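Local coordinates for filamentation induced by cAMP protein Fic (Desulfovibrio alaskensis, PDB 4RGL) that belongs to the Fic/DOC family, pairing a helical Fic core with a predicted helix-turn-helix-like domain near its C-terminus, at residues Glu123-Phe135 / Met143-Ala155. Sequence-based numbering, arbitrary orientation.
Sequences ETGRYRSGGVGIF and MAPPADRVPKLMA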
loop_
_atom_site.group_PDB
_atom_site.type_symbol
_atom_site.label_atom_id
_atom_site.label_comp_id
_atom_site.label_asym_id
_atom_site.label_seq_id
_atom_site.Cartn_x
_atom_site.Cartn_y
_atom_site.Cartn_z
ATOM N N GLU A 123 0.914 27.150 2.959
ATOM C CA GLU A 123 0.815 27.078 1.495
ATOM C C GLU A 123 0.422 25.670 1.032
ATOM O O GLU A 123 1.290 24.825 0.802
ATOM C CB GLU A 123 2.134 27.504 0.835
ATOM C CG GLU A 123 2.458 28.973 1.025
ATOM C CD GLU A 123 3.737 29.412 0.345
ATOM O OE1 GLU A 123 4.827 29.156 0.904
ATOM O OE2 GLU A 123 3.650 30.014 -0.749
ATOM N N THR A 124 -0.884 25.448 0.832
ATOM C CA THR A 124 -1.419 24.163 0.369
ATOM C C THR A 124 -2.056 24.322 -1.006
ATOM O O THR A 124 -2.735 25.313 -1.253
ATOM C CB THR A 124 -2.444 23.621 1.381
ATOM O OG1 THR A 124 -3.543 24.527 1.458
ATOM C CG2 THR A 124 -1.846 23.415 2.760
ATOM N N GLY A 125 -1.876 23.324 -1.867
ATOM C CA GLY A 125 -2.474 23.314 -3.203
ATOM C C GLY A 125 -1.916 24.378 -4.129
ATOM O O GLY A 125 -2.621 24.874 -5.013
ATOM N N ARG A 126 -0.645 24.753 -3.911
ATOM C CA ARG A 126 0.058 25.760 -4.710
ATOM C C ARG A 126 1.547 25.617 -4.516
ATOM O O ARG A 126 1.985 25.039 -3.513
ATOM C CB ARG A 126 -0.404 27.194 -4.334
ATOM C CG ARG A 126 -0.320 27.503 -2.841
ATOM C CD ARG A 126 -0.906 28.864 -2.517
ATOM N NE ARG A 126 -1.124 29.033 -1.078
ATOM C CZ ARG A 126 -2.246 28.681 -0.451
ATOM N NH1 ARG A 126 -3.255 28.145 -1.133
ATOM N NH2 ARG A 126 -2.369 28.862 0.857
ATOM N N TYR A 127 2.339 26.125 -5.459
ATOM C CA TYR A 127 3.787 26.034 -5.347
ATOM C C TYR A 127 4.308 27.056 -4.346
ATOM O O TYR A 127 3.644 28.068 -4.088
ATOM C CB TYR A 127 4.461 26.220 -6.717
ATOM C CG TYR A 127 4.040 25.183 -7.741
ATOM C CD1 TYR A 127 3.942 23.835 -7.399
ATOM C CD2 TYR A 127 3.865 25.527 -9.079
ATOM C CE1 TYR A 127 3.592 22.871 -8.344
ATOM C CE2 TYR A 127 3.524 24.571 -10.036
ATOM C CZ TYR A 127 3.392 23.242 -9.665
ATOM O OH TYR A 127 3.046 22.297 -10.603
ATOM N N ARG A 128 5.456 26.756 -3.722
ATOM C CA ARG A 128 6.076 27.623 -2.718
ATOM C C ARG A 128 6.381 29.007 -3.290
ATOM O O ARG A 128 6.763 29.129 -4.461
ATOM C CB ARG A 128 7.360 26.981 -2.180
ATOM C CG ARG A 128 8.317 26.554 -3.272
ATOM C CD ARG A 128 9.484 25.803 -2.722
ATOM N NE ARG A 128 10.292 25.208 -3.785
ATOM C CZ ARG A 128 11.314 25.819 -4.370
ATOM N NH1 ARG A 128 11.652 27.052 -4.013
ATOM N NH2 ARG A 128 12.002 25.206 -5.322
ATOM N N SER A 129 6.191 30.050 -2.473
ATOM C CA SER A 129 6.470 31.421 -2.883
ATOM C C SER A 129 7.927 31.772 -2.623
ATOM O O SER A 129 8.440 32.758 -3.175
ATOM C CB SER A 129 5.556 32.394 -2.146
ATOM O OG SER A 129 5.727 32.291 -0.742
ATOM N N GLY A 130 8.591 30.960 -1.801
ATOM C CA GLY A 130 9.979 31.182 -1.439
ATOM C C GLY A 130 10.850 29.959 -1.602
ATOM O O GLY A 130 10.419 28.942 -2.162
ATOM N N GLY A 131 12.092 30.069 -1.141
ATOM C CA GLY A 131 13.047 28.977 -1.197
ATOM C C GLY A 131 12.747 27.886 -0.194
ATOM O O GLY A 131 11.982 28.097 0.753
ATOM N N VAL A 132 13.324 26.707 -0.403
ATOM C CA VAL A 132 13.125 25.579 0.496
ATOM C C VAL A 132 14.387 24.692 0.490
ATOM O O VAL A 132 15.086 24.604 -0.531
ATOM C CB VAL A 132 11.837 24.762 0.117
ATOM C CG1 VAL A 132 12.037 23.983 -1.180
ATOM C CG2 VAL A 132 11.424 23.829 1.251
ATOM N N GLY A 133 14.690 24.096 1.637
ATOM C CA GLY A 133 15.827 23.198 1.773
ATOM C C GLY A 133 15.485 21.769 1.400
ATOM O O GLY A 133 14.412 21.268 1.760
ATOM N N ILE A 134 16.379 21.110 0.629
ATOM C CA ILE A 134 16.203 19.710 0.258
ATOM C C ILE A 134 16.926 18.823 1.277
ATOM O O ILE A 134 18.138 18.976 1.486
ATOM C CB ILE A 134 16.701 19.434 -1.196
ATOM C CG1 ILE A 134 15.975 20.339 -2.218
ATOM C CG2 ILE A 134 16.543 17.946 -1.555
ATOM C CD1 ILE A 134 16.474 20.182 -3.678
ATOM N N PHE A 135 16.173 17.933 1.947
ATOM C CA PHE A 135 16.734 17.006 2.927
ATOM C C PHE A 135 16.891 15.621 2.331
ATOM O O PHE A 135 15.932 15.079 1.761
ATOM C CB PHE A 135 15.847 16.940 4.184
ATOM C CG PHE A 135 15.944 18.145 5.083
ATOM C CD1 PHE A 135 15.143 19.260 4.869
ATOM C CD2 PHE A 135 16.789 18.143 6.190
ATOM C CE1 PHE A 135 15.224 20.370 5.711
ATOM C CE2 PHE A 135 16.846 19.241 7.047
ATOM C CZ PHE A 135 16.070 20.350 6.798
HETATM N N MSE A 143 19.877 24.081 -1.036
HETATM C CA MSE A 143 18.656 24.792 -1.404
HETATM C C MSE A 143 18.096 24.289 -2.728
HETATM O O MSE A 143 18.860 23.982 -3.648
HETATM C CB MSE A 143 18.911 26.310 -1.485
HETATM C CG MSE A 143 19.565 26.885 -0.234
HETATM SE SE MSE A 143 18.642 26.420 1.415
HETATM C CE MSE A 143 16.933 27.261 1.067
ATOM N N ALA A 144 16.750 24.240 -2.841
ATOM C CA ALA A 144 16.064 23.881 -4.090
ATOM C C ALA A 144 16.084 25.067 -5.079
ATOM O O ALA A 144 16.467 26.175 -4.698
ATOM C CB ALA A 144 14.628 23.461 -3.794
ATOM N N PRO A 145 15.664 24.873 -6.355
ATOM C CA PRO A 145 15.661 26.012 -7.301
ATOM C C PRO A 145 14.785 27.186 -6.804
ATOM O O PRO A 145 13.815 26.971 -6.067
ATOM C CB PRO A 145 15.090 25.400 -8.588
ATOM C CG PRO A 145 15.342 23.938 -8.462
ATOM C CD PRO A 145 15.222 23.623 -7.009
ATOM N N PRO A 146 15.105 28.448 -7.203
ATOM C CA PRO A 146 14.272 29.583 -6.765
ATOM C C PRO A 146 12.791 29.361 -7.086
ATOM O O PRO A 146 12.463 28.715 -8.081
ATOM C CB PRO A 146 14.844 30.762 -7.551
ATOM C CG PRO A 146 16.236 30.380 -7.845
ATOM C CD PRO A 146 16.221 28.895 -8.059
ATOM N N ALA A 147 11.897 29.902 -6.239
ATOM C CA ALA A 147 10.449 29.700 -6.368
ATOM C C ALA A 147 9.908 30.177 -7.736
ATOM O O ALA A 147 8.943 29.603 -8.240
ATOM C CB ALA A 147 9.729 30.420 -5.256
ATOM N N ASP A 148 10.531 31.226 -8.332
ATOM C CA ASP A 148 10.067 31.776 -9.610
ATOM C C ASP A 148 10.415 30.834 -10.796
ATOM O O ASP A 148 9.826 30.965 -11.877
ATOM C CB ASP A 148 10.649 33.189 -9.853
ATOM C CG ASP A 148 12.168 33.295 -9.736
ATOM O OD1 ASP A 148 12.852 32.254 -9.873
ATOM O OD2 ASP A 148 12.674 34.432 -9.582
ATOM N N ARG A 149 11.330 29.858 -10.575
ATOM C CA ARG A 149 11.704 28.886 -11.621
ATOM C C ARG A 149 10.745 27.703 -11.624
ATOM O O ARG A 149 10.601 27.025 -12.648
ATOM C CB ARG A 149 13.150 28.382 -11.412
ATOM C CG ARG A 149 14.188 29.489 -11.239
ATOM C CD ARG A 149 14.580 30.142 -12.551
ATOM N NE ARG A 149 15.577 31.196 -12.346
ATOM C CZ ARG A 149 16.890 30.979 -12.295
ATOM N NH1 ARG A 149 17.372 29.747 -12.437
ATOM N NH2 ARG A 149 17.729 31.986 -12.095
ATOM N N VAL A 150 10.117 27.422 -10.452
ATOM C CA VAL A 150 9.271 26.239 -10.237
ATOM C C VAL A 150 8.125 26.144 -11.311
ATOM O O VAL A 150 7.967 25.093 -11.928
ATOM C CB VAL A 150 8.686 26.217 -8.798
ATOM C CG1 VAL A 150 7.692 25.072 -8.625
ATOM C CG2 VAL A 150 9.797 26.132 -7.758
ATOM N N PRO A 151 7.303 27.217 -11.524
ATOM C CA PRO A 151 6.172 27.092 -12.467
ATOM C C PRO A 151 6.589 26.496 -13.827
ATOM O O PRO A 151 5.937 25.568 -14.308
ATOM C CB PRO A 151 5.691 28.533 -12.622
ATOM C CG PRO A 151 6.022 29.172 -11.336
ATOM C CD PRO A 151 7.304 28.538 -10.856
ATOM N N LYS A 152 7.683 27.029 -14.439
ATOM C CA LYS A 152 8.185 26.557 -15.744
ATOM C C LYS A 152 8.740 25.122 -15.629
ATOM O O LYS A 152 8.428 24.273 -16.470
ATOM C CB LYS A 152 9.275 27.518 -16.284
ATOM C CG LYS A 152 9.890 27.089 -17.632
ATOM C CD LYS A 152 8.916 27.279 -18.806
ATOM C CE LYS A 152 9.497 26.793 -20.116
ATOM N NZ LYS A 152 10.740 27.523 -20.480
ATOM N N LEU A 153 9.558 24.855 -14.583
ATOM C CA LEU A 153 10.135 23.522 -14.349
ATOM C C LEU A 153 9.037 22.459 -14.245
ATOM O O LEU A 153 9.153 21.382 -14.840
ATOM C CB LEU A 153 10.988 23.526 -13.059
ATOM C CG LEU A 153 12.318 24.268 -13.131
ATOM C CD1 LEU A 153 12.862 24.534 -11.752
ATOM C CD2 LEU A 153 13.325 23.504 -13.957
HETATM N N MSE A 154 7.957 22.778 -13.511
HETATM C CA MSE A 154 6.841 21.866 -13.308
HETATM C C MSE A 154 5.993 21.751 -14.562
HETATM O O MSE A 154 5.557 20.652 -14.902
HETATM C CB MSE A 154 5.987 22.319 -12.121
HETATM C CG MSE A 154 6.591 21.928 -10.795
HETATM SE SE MSE A 154 6.725 20.007 -10.662
HETATM C CE MSE A 154 8.184 19.889 -9.747
ATOM N N ALA A 155 5.801 22.872 -15.287
ATOM C CA ALA A 155 5.059 22.862 -16.543
ATOM C C ALA A 155 5.739 21.961 -17.555
ATOM O O ALA A 155 5.081 21.111 -18.166
ATOM C CB ALA A 155 4.942 24.274 -17.093
#
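Tyr127 lays its ring against helix 150-163: Val150 CG1 makes a CH-pi contact over one face, 4.1 Å from the ring centroid, while the phenol end reaches Met154, whose CG lies 3.6 Å from Tyr127 CZ. The hydroxyl is hydrogen-bonded to Glu106. Arg128 makes the side-chain hydrogen bonds of the contact. Its CG sits between backbone N and carbonyl carbon (chi1 52°), and from there the chain runs extended to NE, bringing the guanidinium end-on to Pro145 O. Both terminal nitrogens grip that one oxygen, NH2 of Arg128 at 2.6 Å and NH1 at 3.0 Å from Pro145 O. NH1 also donates to Gly130 O in its own segment. Val150 CG2 lies over one guanidinium face and Val132 CG1 over the opposite one, both toward the rim, while the in-plane bonds to Pro145 O and Gly130 O fix its rotation. Around the turn, the carbonyl oxygens of Arg128, Ser129 and Gly130 gather about the methyl of Ala147. Val132 O then accepts a nearly straight bond (172°) from Ala144 N, 2.9 Å away, beside the antiparallel non-hydrogen-bonded pair Gly133-Met143; the bent selenomethionine Met143 curls its CE back over the Val132 carbonyl. Ile134 CG1 lies 3.7 Å from Ala144 CB. Within the Fic/DOC region, the segments join a two-stranded antiparallel hairpin, 133-134 with 142-143, to helix 150-163. Arg128 anchors this unit to helix 168-182 through Ile182 O and to the following loop through His183 O, while Tyr127 packs on Leu109 and Leu110 of helix 106-117.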